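Local atomic coordinates of SmhB (Serratia marcescens, PDB entry 6ZZ5), a protein that is the B component of Smh, a tripartite alpha-pore-forming toxin, here in its soluble form, and probably inserts into target membranes together with its partner proteins. Residues Pro4-Ser16 / Ser320-Lys332. Numbering follows the deposited sequence.
Sequences PTLYMNDGMNAQS and SVTKVLDGTKIIK
Ser-320 and Lys-323 both meet the CD2 methyl of Leu-6: it lies 3.1 Å from Ser-320 OG, a short non-bonded contact, while the lysine chain, bent at chi3 (60°), crosses the leucine at about a right angle and sets NZ beside the same methyl. Val-324, one turn after Ser-320, fits between Thr-5 and Asn-9. Its CG2 methyl meets Thr-5 CG2 at 3.8 Å and also packs against CB and OD1 of Asn-9, the asparagine and valine side chains running past each other in opposite directions. Gly-327, without a side chain, lets Met-12 CE come within 4.0 Å of its C. Met-12 is thus a knob in a hole formed by Val-324, Gly-327, Thr-328 and Ile-331; its chain runs extended to SD and turns only at chi3 (72°), which lays CE into the hole. Thr-328 lines one wall, its CG2 3.5 Å from Met-12 SD, while its OG1 is turned back to bond Leu-325 O at 2.6 Å. Ile-331 spreads two methyls over the last turn: CD1 reaches Met-12 CE and Asn-13 OD1, and CG2 lies 3.4 Å from Ser-16 OG, a hydroxyl that donates to Met-12 O one turn back in its own helix. Mainly van der Waals packing thus joins the N-terminal helix 4-30 to the late helix 321-336 within the long-helix bundle of this HBL-family toxin, the segment axes 10.1 Å apart and nearly parallel (18°). Helix 44-92 borders both partners, helix 252-300 backs Pro-4, Met-8 and Gln-15, and Leu-185 and Leu-186, preceding strand 191-196, cover Ile-331.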
loop_
_atom_site.group_PDB
_atom_site.type_symbol
_atom_site.label_atom_id
_atom_site.label_comp_id
_atom_site.label_asym_id
_atom_site.label_seq_id
_atom_site.Cartn_x
_atom_site.Cartn_y
_atom_site.Cartn_z
ATOM N N PRO A 4 -5.057 13.824 19.076
ATOM C CA PRO A 4 -5.809 13.240 17.967
ATOM C C PRO A 4 -5.414 13.821 16.607
ATOM O O PRO A 4 -5.386 13.035 15.663
ATOM C CB PRO A 4 -7.300 13.487 18.269
ATOM C CG PRO A 4 -7.334 13.649 19.773
ATOM C CD PRO A 4 -5.962 14.192 20.192
ATOM N N THR A 5 -5.155 15.124 16.503
ATOM C CA THR A 5 -4.852 15.739 15.200
ATOM C C THR A 5 -3.531 15.169 14.654
ATOM O O THR A 5 -3.422 14.965 13.436
ATOM C CB THR A 5 -4.844 17.263 15.260
ATOM O OG1 THR A 5 -6.166 17.643 15.618
ATOM C CG2 THR A 5 -4.422 17.846 13.935
ATOM N N LEU A 6 -2.565 14.904 15.513
ATOM C CA LEU A 6 -1.241 14.355 15.090
ATOM C C LEU A 6 -1.399 12.863 14.782
ATOM O O LEU A 6 -0.731 12.445 13.819
ATOM C CB LEU A 6 -0.184 14.629 16.164
ATOM C CG LEU A 6 0.024 16.123 16.481
ATOM C CD1 LEU A 6 0.995 16.324 17.642
ATOM C CD2 LEU A 6 0.450 16.929 15.247
ATOM N N TYR A 7 -2.275 12.145 15.507
ATOM C CA TYR A 7 -2.545 10.718 15.204
ATOM C C TYR A 7 -3.242 10.656 13.845
ATOM O O TYR A 7 -2.894 9.782 13.046
ATOM C CB TYR A 7 -3.468 10.038 16.218
ATOM C CG TYR A 7 -2.929 9.701 17.574
ATOM C CD1 TYR A 7 -1.636 9.222 17.742
ATOM C CD2 TYR A 7 -3.759 9.743 18.694
ATOM C CE1 TYR A 7 -1.163 8.858 18.997
ATOM C CE2 TYR A 7 -3.290 9.426 19.963
ATOM C CZ TYR A 7 -1.990 8.965 20.108
ATOM O OH TYR A 7 -1.527 8.625 21.348
ATOM N N MET A 8 -4.224 11.545 13.602
ATOM C CA MET A 8 -4.906 11.688 12.293
ATOM C C MET A 8 -3.871 11.894 11.180
ATOM O O MET A 8 -3.963 11.214 10.149
ATOM C CB MET A 8 -5.929 12.819 12.270
ATOM C CG MET A 8 -7.164 12.560 13.204
ATOM S SD MET A 8 -8.275 11.274 12.578
ATOM C CE MET A 8 -8.888 12.220 11.157
ATOM N N ASN A 9 -2.971 12.845 11.351
ATOM C CA ASN A 9 -1.973 13.188 10.334
ATOM C C ASN A 9 -1.069 11.973 10.088
ATOM O O ASN A 9 -0.799 11.675 8.908
ATOM C CB ASN A 9 -1.165 14.424 10.739
ATOM C CG ASN A 9 -0.374 14.929 9.563
ATOM O OD1 ASN A 9 -0.942 15.254 8.514
ATOM N ND2 ASN A 9 0.926 15.040 9.750
ATOM N N ASP A 10 -0.579 11.324 11.149
ATOM C CA ASP A 10 0.349 10.180 10.998
ATOM C C ASP A 10 -0.388 9.022 10.325
ATOM O O ASP A 10 0.240 8.366 9.506
ATOM C CB ASP A 10 0.907 9.719 12.342
ATOM C CG ASP A 10 1.856 10.728 12.958
ATOM O OD1 ASP A 10 2.356 11.635 12.217
ATOM O OD2 ASP A 10 2.077 10.603 14.163
ATOM N N GLY A 11 -1.651 8.780 10.699
ATOM C CA GLY A 11 -2.483 7.715 10.076
ATOM C C GLY A 11 -2.647 7.932 8.589
ATOM O O GLY A 11 -2.530 6.941 7.786
ATOM N N MET A 12 -2.980 9.176 8.220
ATOM C CA MET A 12 -3.210 9.567 6.819
ATOM C C MET A 12 -1.904 9.369 6.016
ATOM O O MET A 12 -1.987 8.835 4.903
ATOM C CB MET A 12 -3.647 11.026 6.736
ATOM C CG MET A 12 -3.818 11.454 5.345
ATOM S SD MET A 12 -4.384 13.154 5.272
ATOM C CE MET A 12 -2.939 14.082 5.754
ATOM N N ASN A 13 -0.772 9.848 6.519
ATOM C CA ASN A 13 0.524 9.756 5.810
ATOM C C ASN A 13 0.880 8.263 5.618
ATOM O O ASN A 13 1.266 7.904 4.476
ATOM C CB ASN A 13 1.652 10.487 6.534
ATOM C CG ASN A 13 1.519 12.004 6.494
ATOM O OD1 ASN A 13 0.759 12.547 5.690
ATOM N ND2 ASN A 13 2.304 12.679 7.327
ATOM N N ALA A 14 0.720 7.434 6.660
ATOM C CA ALA A 14 1.135 6.008 6.628
ATOM C C ALA A 14 0.209 5.231 5.688
ATOM O O ALA A 14 0.709 4.433 4.890
ATOM C CB ALA A 14 1.155 5.423 8.017
ATOM N N GLN A 15 -1.108 5.498 5.715
ATOM C CA GLN A 15 -2.037 4.692 4.924
ATOM C C GLN A 15 -1.892 5.077 3.460
ATOM O O GLN A 15 -1.954 4.197 2.631
ATOM C CB GLN A 15 -3.479 4.911 5.311
ATOM C CG GLN A 15 -4.413 3.961 4.616
ATOM C CD GLN A 15 -5.836 4.027 5.129
ATOM O OE1 GLN A 15 -6.438 5.076 5.295
ATOM N NE2 GLN A 15 -6.424 2.865 5.300
ATOM N N SER A 16 -1.765 6.398 3.185
ATOM C CA SER A 16 -1.607 6.933 1.812
ATOM C C SER A 16 -0.336 6.398 1.122
ATOM O O SER A 16 -0.395 5.996 -0.053
ATOM C CB SER A 16 -1.651 8.431 1.857
ATOM O OG SER A 16 -2.960 8.781 2.301
ATOM N N SER A 320 -1.909 22.819 14.557
ATOM C CA SER A 320 -1.565 21.651 13.702
ATOM C C SER A 320 -2.572 21.458 12.563
ATOM O O SER A 320 -2.396 20.480 11.809
ATOM C CB SER A 320 -1.339 20.388 14.511
ATOM O OG SER A 320 -0.655 19.414 13.722
ATOM N N VAL A 321 -3.573 22.348 12.366
ATOM C CA VAL A 321 -4.598 22.025 11.340
ATOM C C VAL A 321 -4.023 22.323 9.948
ATOM O O VAL A 321 -4.274 21.555 9.008
ATOM C CB VAL A 321 -5.937 22.691 11.638
ATOM C CG1 VAL A 321 -6.895 22.475 10.514
ATOM C CG2 VAL A 321 -6.461 22.156 12.974
ATOM N N THR A 322 -3.208 23.336 9.809
ATOM C CA THR A 322 -2.753 23.786 8.482
ATOM C C THR A 322 -1.879 22.687 7.863
ATOM O O THR A 322 -1.997 22.424 6.666
ATOM C CB THR A 322 -2.026 25.128 8.571
ATOM O OG1 THR A 322 -3.055 26.088 8.877
ATOM C CG2 THR A 322 -1.378 25.448 7.255
ATOM N N LYS A 323 -1.067 22.043 8.677
ATOM C CA LYS A 323 -0.167 20.972 8.194
ATOM C C LYS A 323 -1.019 19.788 7.698
ATOM O O LYS A 323 -0.743 19.237 6.641
ATOM C CB LYS A 323 0.811 20.626 9.319
ATOM C CG LYS A 323 1.663 19.369 9.102
ATOM C CD LYS A 323 2.561 19.079 10.306
ATOM C CE LYS A 323 1.728 18.870 11.562
ATOM N NZ LYS A 323 2.540 18.449 12.724
ATOM N N VAL A 324 -2.072 19.417 8.404
ATOM C CA VAL A 324 -2.946 18.321 7.988
ATOM C C VAL A 324 -3.657 18.723 6.703
ATOM O O VAL A 324 -3.721 17.883 5.752
ATOM C CB VAL A 324 -3.919 17.882 9.083
ATOM C CG1 VAL A 324 -4.782 16.775 8.550
ATOM C CG2 VAL A 324 -3.146 17.468 10.324
ATOM N N LEU A 325 -4.193 19.932 6.618
ATOM C CA LEU A 325 -4.904 20.345 5.384
ATOM C C LEU A 325 -3.946 20.350 4.163
ATOM O O LEU A 325 -4.330 19.838 3.084
ATOM C CB LEU A 325 -5.559 21.719 5.592
ATOM C CG LEU A 325 -6.831 21.694 6.466
ATOM C CD1 LEU A 325 -7.324 23.099 6.681
ATOM C CD2 LEU A 325 -7.950 20.814 5.883
ATOM N N ASP A 326 -2.759 20.923 4.303
ATOM C CA ASP A 326 -1.702 20.891 3.249
ATOM C C ASP A 326 -1.464 19.426 2.821
ATOM O O ASP A 326 -1.384 19.164 1.602
ATOM C CB ASP A 326 -0.403 21.514 3.758
ATOM C CG ASP A 326 -0.424 23.019 3.908
ATOM O OD1 ASP A 326 -1.413 23.641 3.481
ATOM O OD2 ASP A 326 0.594 23.577 4.370
ATOM N N GLY A 327 -1.315 18.528 3.781
ATOM C CA GLY A 327 -1.082 17.085 3.529
ATOM C C GLY A 327 -2.194 16.497 2.703
ATOM O O GLY A 327 -1.911 15.781 1.735
ATOM N N THR A 328 -3.459 16.748 3.072
ATOM C CA THR A 328 -4.595 16.173 2.315
ATOM C C THR A 328 -4.483 16.602 0.851
ATOM O O THR A 328 -4.804 15.773 -0.018
ATOM C CB THR A 328 -5.978 16.572 2.868
ATOM O OG1 THR A 328 -6.181 17.996 2.779
ATOM C CG2 THR A 328 -6.140 16.078 4.303
ATOM N N LYS A 329 -4.114 17.841 0.585
ATOM C CA LYS A 329 -4.092 18.407 -0.793
ATOM C C LYS A 329 -2.930 17.747 -1.570
ATOM O O LYS A 329 -3.126 17.334 -2.742
ATOM C CB LYS A 329 -3.898 19.931 -0.793
ATOM C CG LYS A 329 -5.057 20.750 -0.196
ATOM C CD LYS A 329 -4.756 22.263 -0.136
ATOM C CE LYS A 329 -5.520 23.041 0.926
ATOM N NZ LYS A 329 -6.962 22.959 0.643
ATOM N N ILE A 330 -1.785 17.643 -0.941
ATOM C CA ILE A 330 -0.553 17.077 -1.588
ATOM C C ILE A 330 -0.802 15.590 -1.833
ATOM O O ILE A 330 -0.542 15.124 -2.951
ATOM C CB ILE A 330 0.702 17.338 -0.768
ATOM C CG1 ILE A 330 0.913 18.839 -0.529
ATOM C CG2 ILE A 330 1.919 16.717 -1.468
ATOM C CD1 ILE A 330 1.906 19.131 0.578
ATOM N N ILE A 331 -1.351 14.910 -0.853
ATOM C CA ILE A 331 -1.610 13.456 -0.958
ATOM C C ILE A 331 -2.584 13.205 -2.091
ATOM O O ILE A 331 -2.298 12.329 -2.957
ATOM C CB ILE A 331 -2.042 12.845 0.381
ATOM C CG1 ILE A 331 -0.854 12.864 1.330
ATOM C CG2 ILE A 331 -2.584 11.453 0.205
ATOM C CD1 ILE A 331 -1.217 12.521 2.722
ATOM N N LYS A 332 -3.686 13.948 -2.156
ATOM C CA LYS A 332 -4.634 13.690 -3.270
ATOM C C LYS A 332 -3.934 13.852 -4.631
ATOM O O LYS A 332 -4.184 13.018 -5.547
ATOM C CB LYS A 332 -5.876 14.546 -3.075
ATOM C CG LYS A 332 -6.775 13.998 -1.963
ATOM C CD LYS A 332 -7.828 15.005 -1.504
ATOM C CE LYS A 332 -8.753 15.364 -2.627
ATOM N NZ LYS A 332 -10.057 14.737 -2.411
#